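Local coordinates for dephospho-CoA kinase (Legionella pneumophila subsp. pneumophila, PDB 4TTR), which probably catalyses the final step of coenzyme A biosynthesis, the ATP-dependent phosphorylation of the 3'-hydroxyl group of dephospho-CoA, at residues N24-K29 with D153-R158; V141-A146 with E181-V186; N42-D47 with P120-E125; P127-K132 with E177-A182; K51-K56 with P104-K109. One frame throughout, in Å; residues are numbered along the deposited sequence.

Contact 1. Residues N24-K29 with D153-R158. With BU2 (1,3-butanediol), chain B.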
# COMPACT_ATOMS: atom_id res chain seq x y z
N ASN A 24 6.33 0.17 -5.23
CA ASN A 24 6.03 0.94 -6.42
C ASN A 24 5.05 0.15 -7.28
O ASN A 24 4.46 -0.83 -6.83
CB ASN A 24 7.31 1.31 -7.20
CG ASN A 24 8.05 0.11 -7.78
OD1 ASN A 24 7.58 -1.02 -7.74
ND2 ASN A 24 9.22 0.37 -8.35
N ILE A 25 4.89 0.57 -8.52
CA ILE A 25 3.80 0.10 -9.34
C ILE A 25 4.13 -1.29 -9.87
O ILE A 25 5.22 -1.53 -10.39
CB ILE A 25 3.51 1.11 -10.47
CG1 ILE A 25 3.02 2.42 -9.87
CG2 ILE A 25 2.46 0.58 -11.43
CD1 ILE A 25 4.10 3.31 -9.22
N ALA A 26 3.18 -2.21 -9.71
CA ALA A 26 3.36 -3.60 -10.14
C ALA A 26 4.61 -4.21 -9.52
O ALA A 26 5.35 -4.94 -10.18
CB ALA A 26 3.43 -3.67 -11.66
N SER A 27 4.84 -3.89 -8.25
CA SER A 27 6.04 -4.32 -7.54
C SER A 27 5.99 -5.78 -7.09
O SER A 27 7.02 -6.42 -6.95
CB SER A 27 6.26 -3.44 -6.31
OG SER A 27 5.17 -3.56 -5.41
N GLY A 28 4.78 -6.28 -6.85
CA GLY A 28 4.61 -7.61 -6.31
C GLY A 28 4.28 -7.56 -4.82
O GLY A 28 4.41 -8.56 -4.12
N LYS A 29 3.85 -6.40 -4.34
CA LYS A 29 3.82 -6.17 -2.89
C LYS A 29 2.70 -6.92 -2.19
O LYS A 29 2.84 -7.31 -1.03
CB LYS A 29 3.75 -4.67 -2.58
CG LYS A 29 2.36 -4.06 -2.48
CD LYS A 29 2.44 -2.74 -1.73
CE LYS A 29 1.07 -2.10 -1.55
NZ LYS A 29 0.93 -0.88 -2.38
N ASP A 153 5.47 -5.92 -18.09
CA ASP A 153 4.83 -7.22 -18.29
C ASP A 153 3.61 -7.34 -17.39
O ASP A 153 2.54 -7.77 -17.84
CB ASP A 153 5.81 -8.35 -17.99
CG ASP A 153 7.00 -8.36 -18.94
OD1 ASP A 153 6.83 -7.94 -20.11
OD2 ASP A 153 8.09 -8.79 -18.52
N ARG A 154 3.77 -6.94 -16.14
CA ARG A 154 2.69 -7.01 -15.17
C ARG A 154 1.54 -6.08 -15.55
O ARG A 154 0.37 -6.43 -15.40
CB ARG A 154 3.22 -6.67 -13.78
CG ARG A 154 2.51 -7.36 -12.62
CD ARG A 154 3.47 -8.26 -11.85
NE ARG A 154 4.62 -7.52 -11.35
CZ ARG A 154 5.71 -8.09 -10.82
NH1 ARG A 154 5.80 -9.41 -10.76
NH2 ARG A 154 6.71 -7.34 -10.40
N ILE A 155 1.89 -4.90 -16.05
CA ILE A 155 0.89 -3.89 -16.40
C ILE A 155 0.16 -4.23 -17.70
O ILE A 155 -1.03 -3.96 -17.84
CB ILE A 155 1.54 -2.49 -16.53
CG1 ILE A 155 1.73 -1.89 -15.14
CG2 ILE A 155 0.68 -1.54 -17.37
CD1 ILE A 155 2.67 -0.70 -15.10
N VAL A 156 0.88 -4.81 -18.66
CA VAL A 156 0.26 -5.18 -19.92
C VAL A 156 -0.70 -6.35 -19.72
O VAL A 156 -1.77 -6.40 -20.33
CB VAL A 156 1.31 -5.54 -20.99
CG1 VAL A 156 0.66 -6.20 -22.20
CG2 VAL A 156 2.06 -4.29 -21.42
N LYS A 157 -0.32 -7.30 -18.86
CA LYS A 157 -1.17 -8.46 -18.60
C LYS A 157 -2.38 -8.09 -17.75
O LYS A 157 -3.46 -8.66 -17.93
CB LYS A 157 -0.37 -9.57 -17.91
CG LYS A 157 0.62 -10.28 -18.83
CD LYS A 157 1.00 -11.65 -18.28
CE LYS A 157 2.19 -12.24 -19.02
NZ LYS A 157 2.59 -13.56 -18.46
N ARG A 158 -2.22 -7.14 -16.82
CA ARG A 158 -3.32 -6.74 -15.96
C ARG A 158 -4.24 -5.76 -16.68
O ARG A 158 -5.47 -5.86 -16.57
CB ARG A 158 -2.79 -6.13 -14.64
CG ARG A 158 -2.34 -4.66 -14.71
CD ARG A 158 -3.52 -3.69 -14.59
NE ARG A 158 -3.41 -2.79 -13.44
CZ ARG A 158 -2.87 -1.57 -13.47
NH1 ARG A 158 -2.36 -1.08 -14.59
NH2 ARG A 158 -2.84 -0.84 -12.36
C1 BU2 B . 1.14 -7.83 -6.57
O1 BU2 B . 0.95 -8.55 -7.76
C2 BU2 B . 0.19 -6.66 -6.49
C3 BU2 B . 0.98 -5.39 -6.27
O3 BU2 B . 1.52 -4.97 -7.50
C4 BU2 B . 0.07 -4.32 -5.71

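Contact 2. Residues V141-A146 with E181-V186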
# COMPACT_ATOMS: atom_id res chain seq x y z
N VAL A 141 10.42 0.54 7.56
CA VAL A 141 9.69 0.64 6.31
C VAL A 141 10.32 -0.32 5.30
O VAL A 141 11.55 -0.36 5.14
CB VAL A 141 9.69 2.07 5.75
CG1 VAL A 141 9.03 2.13 4.37
CG2 VAL A 141 8.98 3.02 6.71
N LEU A 142 9.48 -1.12 4.67
CA LEU A 142 9.88 -2.03 3.61
C LEU A 142 9.29 -1.54 2.29
O LEU A 142 8.08 -1.36 2.17
CB LEU A 142 9.41 -3.46 3.91
CG LEU A 142 9.55 -4.52 2.81
CD1 LEU A 142 11.01 -4.70 2.41
CD2 LEU A 142 8.96 -5.83 3.28
N LEU A 143 10.17 -1.32 1.32
CA LEU A 143 9.75 -0.88 -0.01
C LEU A 143 10.03 -1.98 -1.03
O LEU A 143 11.17 -2.39 -1.22
CB LEU A 143 10.49 0.40 -0.39
CG LEU A 143 10.42 0.85 -1.85
CD1 LEU A 143 8.98 0.99 -2.32
CD2 LEU A 143 11.18 2.15 -2.01
N VAL A 144 8.97 -2.46 -1.67
CA VAL A 144 9.09 -3.48 -2.70
C VAL A 144 9.13 -2.83 -4.07
O VAL A 144 8.25 -2.03 -4.40
CB VAL A 144 7.93 -4.49 -2.65
CG1 VAL A 144 8.14 -5.61 -3.67
CG2 VAL A 144 7.79 -5.06 -1.25
N ILE A 145 10.14 -3.15 -4.87
CA ILE A 145 10.24 -2.61 -6.21
C ILE A 145 10.49 -3.72 -7.23
O ILE A 145 11.04 -4.77 -6.90
CB ILE A 145 11.37 -1.56 -6.32
CG1 ILE A 145 12.74 -2.16 -6.01
CG2 ILE A 145 11.10 -0.40 -5.38
CD1 ILE A 145 13.86 -1.49 -6.75
N ALA A 146 10.07 -3.46 -8.46
CA ALA A 146 10.30 -4.38 -9.56
C ALA A 146 10.95 -3.62 -10.70
O ALA A 146 10.62 -2.46 -10.94
CB ALA A 146 9.00 -5.02 -10.01
N GLU A 181 15.66 6.17 -0.20
CA GLU A 181 16.56 6.59 0.86
C GLU A 181 15.98 6.31 2.24
O GLU A 181 16.67 5.82 3.13
CB GLU A 181 16.88 8.08 0.73
CG GLU A 181 17.78 8.43 -0.45
CD GLU A 181 17.85 9.92 -0.70
OE1 GLU A 181 18.78 10.57 -0.19
OE2 GLU A 181 16.97 10.44 -1.42
N ALA A 182 14.69 6.62 2.41
CA ALA A 182 14.04 6.52 3.71
C ALA A 182 13.82 5.07 4.12
O ALA A 182 13.90 4.73 5.30
CB ALA A 182 12.71 7.26 3.69
N ALA A 183 13.55 4.21 3.15
CA ALA A 183 13.24 2.81 3.42
C ALA A 183 14.41 2.13 4.13
O ALA A 183 15.57 2.34 3.77
CB ALA A 183 12.91 2.08 2.13
N ASP A 184 14.10 1.32 5.13
CA ASP A 184 15.12 0.58 5.87
C ASP A 184 15.54 -0.64 5.07
O ASP A 184 16.70 -1.04 5.10
CB ASP A 184 14.60 0.18 7.25
CG ASP A 184 14.20 1.38 8.08
OD1 ASP A 184 15.11 2.05 8.61
OD2 ASP A 184 12.99 1.66 8.18
N ASP A 185 14.59 -1.21 4.34
CA ASP A 185 14.88 -2.33 3.46
C ASP A 185 14.14 -2.17 2.14
O ASP A 185 12.98 -1.75 2.11
CB ASP A 185 14.49 -3.65 4.13
CG ASP A 185 15.21 -3.87 5.44
OD1 ASP A 185 16.41 -4.25 5.41
OD2 ASP A 185 14.59 -3.66 6.51
N VAL A 186 14.84 -2.50 1.06
CA VAL A 186 14.27 -2.49 -0.28
C VAL A 186 14.34 -3.89 -0.86
O VAL A 186 15.42 -4.45 -1.03
CB VAL A 186 15.01 -1.50 -1.20
CG1 VAL A 186 14.46 -1.56 -2.62
CG2 VAL A 186 14.92 -0.08 -0.64

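Contact 3. Residues N42-D47 with P120-E125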
# COMPACT_ATOMS: atom_id res chain seq x y z
N ASN A 42 0.64 -11.00 11.37
CA ASN A 42 -0.56 -10.19 11.20
C ASN A 42 -0.31 -9.06 10.21
O ASN A 42 0.57 -8.23 10.43
CB ASN A 42 -1.02 -9.62 12.54
CG ASN A 42 -1.66 -10.66 13.47
OD1 ASN A 42 -2.41 -10.30 14.37
ND2 ASN A 42 -1.37 -11.94 13.24
N VAL A 43 -1.08 -9.04 9.13
CA VAL A 43 -0.96 -7.99 8.13
C VAL A 43 -2.19 -7.09 8.16
O VAL A 43 -3.31 -7.57 7.98
CB VAL A 43 -0.77 -8.56 6.72
CG1 VAL A 43 -0.58 -7.44 5.70
CG2 VAL A 43 0.42 -9.51 6.69
N ILE A 44 -1.98 -5.81 8.40
CA ILE A 44 -3.05 -4.82 8.35
C ILE A 44 -3.02 -4.13 6.99
O ILE A 44 -2.02 -3.51 6.62
CB ILE A 44 -2.92 -3.78 9.48
CG1 ILE A 44 -2.95 -4.49 10.85
CG2 ILE A 44 -4.05 -2.76 9.40
CD1 ILE A 44 -2.61 -3.59 12.02
N TYR A 45 -4.12 -4.25 6.25
CA TYR A 45 -4.23 -3.67 4.91
C TYR A 45 -4.98 -2.35 4.94
O TYR A 45 -6.20 -2.32 5.01
CB TYR A 45 -4.94 -4.64 3.97
CG TYR A 45 -4.23 -5.96 3.79
CD1 TYR A 45 -3.23 -6.11 2.84
CD2 TYR A 45 -4.57 -7.06 4.57
CE1 TYR A 45 -2.58 -7.32 2.68
CE2 TYR A 45 -3.93 -8.27 4.41
CZ TYR A 45 -2.93 -8.40 3.47
OH TYR A 45 -2.29 -9.61 3.32
N ALA A 46 -4.24 -1.24 4.88
CA ALA A 46 -4.84 0.08 4.92
C ALA A 46 -5.77 0.31 3.73
O ALA A 46 -6.73 1.06 3.83
CB ALA A 46 -3.77 1.15 4.95
N ASP A 47 -5.47 -0.35 2.61
CA ASP A 47 -6.28 -0.23 1.41
C ASP A 47 -7.63 -0.92 1.60
O ASP A 47 -8.66 -0.42 1.15
CB ASP A 47 -5.55 -0.81 0.21
CG ASP A 47 -6.33 -0.67 -1.09
OD1 ASP A 47 -7.25 0.18 -1.15
OD2 ASP A 47 -6.01 -1.40 -2.05
N PRO A 120 4.51 -11.66 16.63
CA PRO A 120 5.65 -11.00 17.28
C PRO A 120 5.91 -9.59 16.75
O PRO A 120 6.42 -8.73 17.48
CB PRO A 120 6.84 -11.92 16.95
CG PRO A 120 6.23 -13.21 16.56
CD PRO A 120 4.93 -12.88 15.92
N TYR A 121 5.58 -9.37 15.48
CA TYR A 121 5.58 -8.03 14.91
C TYR A 121 4.44 -7.96 13.91
O TYR A 121 3.88 -8.99 13.54
CB TYR A 121 6.92 -7.69 14.25
CG TYR A 121 7.22 -8.51 13.02
CD1 TYR A 121 7.90 -9.72 13.11
CD2 TYR A 121 6.83 -8.07 11.76
CE1 TYR A 121 8.17 -10.47 11.99
CE2 TYR A 121 7.09 -8.82 10.64
CZ TYR A 121 7.76 -10.02 10.76
OH TYR A 121 8.04 -10.77 9.64
N CYS A 122 4.09 -6.75 13.50
CA CYS A 122 2.94 -6.52 12.62
C CYS A 122 3.38 -5.85 11.33
O CYS A 122 4.28 -5.02 11.31
CB CYS A 122 1.89 -5.66 13.34
SG CYS A 122 0.34 -5.42 12.43
N LEU A 123 2.72 -6.22 10.24
CA LEU A 123 2.95 -5.62 8.94
C LEU A 123 1.76 -4.75 8.55
O LEU A 123 0.63 -5.21 8.57
CB LEU A 123 3.19 -6.70 7.89
CG LEU A 123 3.84 -6.26 6.58
CD1 LEU A 123 5.32 -5.97 6.79
CD2 LEU A 123 3.65 -7.34 5.54
N ILE A 124 2.04 -3.49 8.23
CA ILE A 124 1.00 -2.55 7.81
C ILE A 124 1.23 -2.13 6.36
O ILE A 124 2.18 -1.40 6.06
CB ILE A 124 0.97 -1.29 8.71
CG1 ILE A 124 0.95 -1.68 10.19
CG2 ILE A 124 -0.23 -0.42 8.36
CD1 ILE A 124 1.06 -0.50 11.15
N GLU A 125 0.38 -2.60 5.47
CA GLU A 125 0.46 -2.22 4.06
C GLU A 125 -0.09 -0.81 3.88
O GLU A 125 -1.26 -0.55 4.18
CB GLU A 125 -0.31 -3.20 3.18
CG GLU A 125 -0.10 -2.98 1.69
CD GLU A 125 -0.95 -3.90 0.84
OE1 GLU A 125 -1.72 -3.39 -0.00
OE2 GLU A 125 -0.84 -5.14 0.99
O HOH W 1 -2.80 -1.59 1.92

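Contact 4. Residues P127-K132 with E177-A182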
# COMPACT_ATOMS: atom_id res chain seq x y z
N PRO A 127 0.35 3.22 1.50
CA PRO A 127 0.67 3.70 0.15
C PRO A 127 2.13 4.11 -0.03
O PRO A 127 2.82 4.42 0.94
CB PRO A 127 -0.25 4.91 -0.02
CG PRO A 127 -0.54 5.37 1.35
CD PRO A 127 -0.57 4.13 2.20
N LEU A 128 2.59 4.11 -1.28
CA LEU A 128 3.97 4.44 -1.62
C LEU A 128 4.42 5.78 -1.04
O LEU A 128 5.48 5.88 -0.41
CB LEU A 128 4.14 4.44 -3.14
CG LEU A 128 5.49 4.89 -3.71
CD1 LEU A 128 6.60 3.94 -3.30
CD2 LEU A 128 5.40 5.00 -5.23
N LEU A 129 3.60 6.81 -1.26
CA LEU A 129 3.90 8.16 -0.78
C LEU A 129 3.14 8.46 0.51
O LEU A 129 2.48 9.49 0.62
CB LEU A 129 3.53 9.18 -1.85
CG LEU A 129 4.21 9.02 -3.21
CD1 LEU A 129 3.52 9.91 -4.23
CD2 LEU A 129 5.69 9.36 -3.12
N PHE A 130 3.25 7.56 1.48
CA PHE A 130 2.53 7.72 2.73
C PHE A 130 3.06 8.92 3.52
O PHE A 130 4.26 9.20 3.53
CB PHE A 130 2.63 6.45 3.58
CG PHE A 130 4.01 6.17 4.11
CD1 PHE A 130 4.95 5.52 3.33
CD2 PHE A 130 4.36 6.54 5.40
CE1 PHE A 130 6.22 5.26 3.81
CE2 PHE A 130 5.62 6.28 5.89
CZ PHE A 130 6.55 5.64 5.10
N ASN A 131 2.14 9.63 4.17
CA ASN A 131 2.51 10.73 5.05
C ASN A 131 3.12 10.17 6.32
O ASN A 131 2.47 9.44 7.07
CB ASN A 131 1.29 11.60 5.37
CG ASN A 131 1.65 12.88 6.10
OD1 ASN A 131 2.73 13.00 6.68
ND2 ASN A 131 0.74 13.85 6.07
N LYS A 132 4.38 10.52 6.57
CA LYS A 132 5.10 9.98 7.72
C LYS A 132 4.46 10.46 9.01
O LYS A 132 4.39 9.72 9.99
CB LYS A 132 6.58 10.40 7.69
CG LYS A 132 7.15 10.63 6.31
CD LYS A 132 8.66 10.66 6.33
CE LYS A 132 9.23 9.42 5.67
NZ LYS A 132 10.69 9.27 5.91
N GLU A 177 13.38 8.17 -5.34
CA GLU A 177 14.66 8.53 -4.73
C GLU A 177 14.52 8.80 -3.23
O GLU A 177 15.26 8.25 -2.42
CB GLU A 177 15.26 9.76 -5.42
CG GLU A 177 16.62 10.18 -4.89
CD GLU A 177 17.25 11.29 -5.71
OE1 GLU A 177 16.61 11.77 -6.67
OE2 GLU A 177 18.39 11.69 -5.39
N GLN A 178 13.55 9.63 -2.87
CA GLN A 178 13.35 10.01 -1.47
C GLN A 178 12.85 8.83 -0.64
O GLN A 178 13.29 8.62 0.49
CB GLN A 178 12.37 11.18 -1.38
CG GLN A 178 12.38 11.91 -0.05
CD GLN A 178 11.44 13.10 -0.04
OE1 GLN A 178 10.64 13.26 0.89
NE2 GLN A 178 11.54 13.95 -1.06
N ARG A 179 11.93 8.05 -1.21
CA ARG A 179 11.37 6.90 -0.52
C ARG A 179 12.35 5.73 -0.46
O ARG A 179 12.30 4.92 0.47
CB ARG A 179 10.07 6.46 -1.20
CG ARG A 179 8.98 7.52 -1.20
CD ARG A 179 8.50 7.85 0.21
NE ARG A 179 7.54 8.95 0.21
CZ ARG A 179 6.68 9.21 1.20
NH1 ARG A 179 6.64 8.43 2.28
NH2 ARG A 179 5.85 10.24 1.10
N LEU A 180 13.24 5.64 -1.44
CA LEU A 180 14.28 4.62 -1.44
C LEU A 180 15.30 4.90 -0.34
O LEU A 180 15.73 3.99 0.37
CB LEU A 180 14.98 4.55 -2.80
CG LEU A 180 14.25 3.85 -3.95
CD1 LEU A 180 14.89 4.25 -5.27
CD2 LEU A 180 14.28 2.34 -3.79
N GLU A 181 15.66 6.17 -0.20
CA GLU A 181 16.56 6.59 0.86
C GLU A 181 15.98 6.31 2.24
O GLU A 181 16.67 5.82 3.13
CB GLU A 181 16.88 8.08 0.73
CG GLU A 181 17.78 8.43 -0.45
CD GLU A 181 17.85 9.92 -0.70
OE1 GLU A 181 18.78 10.57 -0.19
OE2 GLU A 181 16.97 10.44 -1.42
N ALA A 182 14.69 6.62 2.41
CA ALA A 182 14.04 6.52 3.71
C ALA A 182 13.82 5.07 4.12
O ALA A 182 13.90 4.73 5.30
CB ALA A 182 12.71 7.26 3.69

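Contact 5. Residues K51-K56 with P104-K109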
# COMPACT_ATOMS: atom_id res chain seq x y z
N LYS A 51 -11.44 0.87 1.69
CA LYS A 51 -12.61 0.43 0.94
C LYS A 51 -13.79 0.19 1.86
O LYS A 51 -14.92 0.58 1.55
CB LYS A 51 -12.30 -0.85 0.15
CG LYS A 51 -11.47 -0.63 -1.09
CD LYS A 51 -11.50 -1.87 -1.98
CE LYS A 51 -10.45 -1.81 -3.07
NZ LYS A 51 -10.42 -3.08 -3.86
N GLU A 52 -13.53 -0.46 2.99
CA GLU A 52 -14.57 -0.71 3.98
C GLU A 52 -15.21 0.61 4.39
O GLU A 52 -16.43 0.75 4.37
CB GLU A 52 -14.00 -1.43 5.21
CG GLU A 52 -15.01 -1.61 6.34
CD GLU A 52 -14.39 -2.19 7.60
OE1 GLU A 52 -15.06 -2.16 8.66
OE2 GLU A 52 -13.24 -2.67 7.54
N LEU A 53 -14.37 1.58 4.75
CA LEU A 53 -14.85 2.85 5.29
C LEU A 53 -15.34 3.82 4.21
O LEU A 53 -15.67 4.96 4.51
CB LEU A 53 -13.75 3.51 6.11
CG LEU A 53 -13.44 2.78 7.42
CD1 LEU A 53 -12.16 3.30 8.04
CD2 LEU A 53 -14.61 2.94 8.38
N THR A 54 -15.38 3.35 2.96
CA THR A 54 -16.00 4.10 1.88
C THR A 54 -17.09 3.25 1.23
O THR A 54 -17.41 3.42 0.05
CB THR A 54 -14.97 4.55 0.83
OG1 THR A 54 -14.20 3.43 0.39
CG2 THR A 54 -14.04 5.59 1.43
N SER A 55 -17.65 2.34 2.02
CA SER A 55 -18.81 1.56 1.61
C SER A 55 -20.02 2.46 1.45
O SER A 55 -20.00 3.61 1.89
CB SER A 55 -19.12 0.47 2.64
OG SER A 55 -18.32 -0.68 2.44
N LYS A 56 -21.07 1.93 0.84
CA LYS A 56 -22.27 2.71 0.55
C LYS A 56 -22.84 3.38 1.81
O LYS A 56 -23.13 2.72 2.81
CB LYS A 56 -23.33 1.82 -0.10
CG LYS A 56 -24.10 2.49 -1.23
CD LYS A 56 -25.09 1.52 -1.88
CE LYS A 56 -24.49 0.87 -3.12
NZ LYS A 56 -25.21 -0.38 -3.50
N PRO A 104 -8.03 9.93 9.67
CA PRO A 104 -8.55 9.77 11.03
C PRO A 104 -9.29 8.46 11.26
O PRO A 104 -9.08 7.82 12.29
CB PRO A 104 -9.52 10.95 11.18
CG PRO A 104 -9.06 11.95 10.18
CD PRO A 104 -8.56 11.15 9.03
N VAL A 105 -10.15 8.07 10.32
CA VAL A 105 -10.93 6.85 10.48
C VAL A 105 -10.06 5.61 10.26
O VAL A 105 -10.21 4.61 10.96
CB VAL A 105 -12.15 6.80 9.53
CG1 VAL A 105 -13.25 7.74 10.02
CG2 VAL A 105 -11.77 7.13 8.09
N ILE A 106 -9.15 5.67 9.29
CA ILE A 106 -8.27 4.53 9.02
C ILE A 106 -7.38 4.25 10.21
O ILE A 106 -7.16 3.09 10.56
CB ILE A 106 -7.41 4.78 7.76
CG1 ILE A 106 -8.30 4.71 6.51
CG2 ILE A 106 -6.29 3.74 7.66
CD1 ILE A 106 -7.58 5.03 5.21
N ARG A 107 -6.86 5.31 10.84
CA ARG A 107 -5.95 5.15 11.97
C ARG A 107 -6.63 4.46 13.15
O ARG A 107 -6.01 3.65 13.83
CB ARG A 107 -5.40 6.51 12.41
CG ARG A 107 -4.21 6.40 13.37
CD ARG A 107 -3.83 7.75 13.95
NE ARG A 107 -4.94 8.37 14.67
CZ ARG A 107 -5.11 8.35 15.99
NH1 ARG A 107 -4.23 7.76 16.79
NH2 ARG A 107 -6.16 8.95 16.52
N LYS A 108 -7.90 4.78 13.38
CA LYS A 108 -8.65 4.16 14.47
C LYS A 108 -8.81 2.66 14.25
O LYS A 108 -8.77 1.88 15.20
CB LYS A 108 -10.02 4.82 14.61
CG LYS A 108 -10.06 5.94 15.64
CD LYS A 108 -11.46 6.51 15.76
CE LYS A 108 -11.69 7.63 14.76
NZ LYS A 108 -13.12 7.71 14.32
N LYS A 109 -9.01 2.27 12.99
CA LYS A 109 -9.15 0.86 12.65
C LYS A 109 -7.82 0.13 12.79
O LYS A 109 -7.78 -1.01 13.27
CB LYS A 109 -9.69 0.70 11.23
CG LYS A 109 -10.99 -0.08 11.13
CD LYS A 109 -12.08 0.54 11.99
CE LYS A 109 -13.38 0.69 11.22
NZ LYS A 109 -14.48 1.25 12.06

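Contact 1. Residues N24-K29 with D153-R158
The guanidinium group of Arg-154 takes the carbonyl oxygen of Ala-26 at its edge, near its own plane, while the backbone N of Gly-28 lies over one face, 4.2 Å from NH2 of Arg-154. The grip is side-on. Arg-154 NE donates to Ala-26 O at 2.9 Å and Arg-154 NH2 to the same oxygen at 2.8 Å, both bonds bent (134° and 138° at the hydrogens) and both arriving from one face of the carbonyl plane. Bends at chi2 and chi3 turn the arginine chain so that it offers this edge, and two donors on one acceptor restrain its rotation. Asn-24 to Lys-29 form most of the P-loop (Walker A) between strand 18-23 and helix 29-38, whose residues from Ala-26 on are predicted to bind ATP; here 1,3-butanediol occupies it, its O3 3.5 Å from Ala-26 CA. A type II turn from Asn-24 to Ser-27 gives Ala-26 a positive phi. Gly-28, at the N-cap of the following helix, also has positive phi, a conformation in which a beta carbon would press on the carbonyl oxygen of Ser-27. Beside the polar grip the packing is apolar: the small Ala-26 lets its CB rest 3.7 Å from Arg-154 CB, and Ile-25 CG2 meets Ile-155 CD1 at 3.9 Å. The branched Ile-155 also reaches Ala-166 and Leu-170 of helix 163-171, while Asn-189 binds Ser-27 O.

Contact 2. Residues V141-A146 with E181-V186
With CG anti to its carbonyl carbon and beside its own backbone N (chi1 -59°), Asp-184 swings OD2 to the N-H of Val-141, which it accepts at 2.9 Å on the anti lone pair. Ile-145 takes the less common first torsion, CG1 between backbone N and carbonyl carbon (chi1 62°), and so lays CG1 3.8 Å from Val-186 CG1. Between these ends the two chains run parallel. Val-141 O receives two N-H groups, from Asp-184 N at 3.1 Å and from Asp-185 N at 3.3 Å. Leu-143 N donates to Asp-185 O at 3.0 Å. Strand 185-188 thereby joins the sheet as an outermost strand, completing the helical beta-alpha-beta crossover that leaves strand 140-145. The small Ala-183, just past helix 177-182, lets its CB approach Leu-143 CB to 3.9 Å. On the sheet face carrying Leu-142 and Asp-185, Leu-142 CD1 lies 4.0 Å from Asp-185 CB, under Leu-203 and Tyr-207 of helix 192-213, whose Lys-206 forms a salt bridge with Asp-185. Thus one aspartate serves the backbone and the next a lysine: the carboxylate of Asp-184 satisfies the N-H where pairing begins, and both acids are probably ionised.

Contact 3. Residues N42-D47 with P120-E125
From CB to its carboxylate, Glu-125 slants across toward the ring edge of Tyr-45. Its CB lies 3.9 Å from Ile-44 O; CG stands anti to the backbone N (chi1 -171°) and sends the extended chain onward, CD coming within 3.8 Å of Tyr-45 CD1. OE2 then sits at the edge of the ring, in its plane, 3.2 Å from Tyr-45 CD1, with the carboxylate turned 89° to the ring. This buried oxygen has no polar partner in the model; the ring edge, with its slightly positive C-H groups, is what it meets on this side. OE1 faces a water that bonds weakly to it and to Glu-125 O while accepting from Asp-47 N, and Lys-29 of the P-loop packs on the same side chain. The backbones belong to parallel strands 42-45 and 122-125, on one flank of a five-stranded P-loop kinase sheet, with strand 18-23 beyond. Leu-123 N donates to Asn-42 O at 2.9 Å, Ile-44 N to Leu-123 O at 2.7 Å, and Glu-125 N to Ile-44 O. Where helix 46-52 starts, Ala-46 N bonds Glu-125 O at 3.1 Å. Beta-branched Val-43 suits the strand and lies alongside Leu-123; on the other sheet face, Ile-44 CD1 touches Cys-122 SG at 3.5 Å, under Leu-114 of helix 92-115.

Contact 4. Residues P127-K132 with E177-A182
Residues Leu-129 and Arg-179 mark the nearest approach of the backbones, 7.6 Å between their CA atoms, where an irregular loop passes helix 177-182. Arg-179 spans the gap. Bent at chi2 (-64°), its chain reaches into the curve of the loop and sets the guanidinium edge against Phe-130 O. NH1 of Arg-179 donates to Phe-130 O at 2.8 Å, in the carbonyl plane and on a lone pair, while NH2 of Arg-179 adds a weak bond to the same oxygen at 3.1 Å. The cation also lies over a face of the Phe-130 ring: Arg-179 CZ is 4.9 Å from the ring centroid and 24° off the normal, a cation-pi contact. The two planes are inclined by 55°, so that NH1 of Arg-179 dips closest, 3.5 Å from both CD1 and CE1 of Phe-130. One face of the guanidinium is backed by Leu-128 O and Leu-129 CA, and Leu-129 CD2 packs 3.8 Å from Arg-179 NE. A long arginine suits this place because one flat group can bond a carbonyl at its edge, lay a face on the loop backbone and still point NH1 at the face of the ring. Farther along, Lys-132 NZ lies 3.6 Å from Ala-182 CB; Lys-132 and Arg-179 carry like charges, and their charged nitrogens do not touch. Beneath, the loop and the helix share strand 140-145: Phe-130 rests on Val-141, while Leu-128 and Leu-180 both pack on Leu-143. Leu-176, just before the helix, adds a further apolar neighbour for Leu-128.

Contact 5. Residues K51-K56 with P104-K109
Leu-53 carries the close-packed part of this contact, its CD1 lying 3.7 Å from Val-105 O and 3.8 Å from Val-105 CB. A first torsion of -70° turns CG away from the carbonyl carbon and sends the fork of the leucine at the neighbouring helix. There the side chains of Leu-53 and Val-105 point in opposing senses and overlap along their flanks. Valine, short and branched, presents a compact surface to Leu-53 CD1, which also lies 4.4 Å from Ile-106 CG1. The contact joins the end of helix 46-52, where Leu-53 is the first residue to leave helical geometry, to the long helix 92-115, which is kinked at Pro-104 and Val-105. Ala-50 touches Ile-106 as well, and Cys-60 of helix 59-68 touches Val-105. Toward Lys-109 the contact thins to its solvent side: one branch, Leu-53 CD2, meets Lys-109 CE at 3.8 Å, and beyond it lie the charged ends. Exposed Glu-52 crosses Lys-109 at about a right angle, but its OE1 stays 4.9 Å from Lys-109 NZ, leaving at most a long-range attraction between opposite charges. No hydrogen bond spans the two segments; within the turn, Ser-55 OG and N both donate to Glu-52 O, each at 3.1 Å.

In the fold
The P-loop of contact 1, where 1,3-butanediol is bound, is the hub. Asn-24 N meets Val-144 O of contact 2 at 3.0 Å, probably as a hydrogen bond, and Lys-29 CE approaches Glu-125 OE1 of contact 3 at 3.4 Å. Contacts 2 and 3 lie on the two flanks of one sheet, their centres about 16 Å apart, with strand 18-23, which leads into the P-loop, between them. Contact 4 lies against contact 2, centres about 8 Å apart, and both use helix 177-182; Leu-143 CD2 touches Leu-180 CD2 at 3.6 Å. Contact 5 is remote from the nucleotide loop, its centre about 26 Å from that of contact 1, yet it shares helix 46-52 with contact 3.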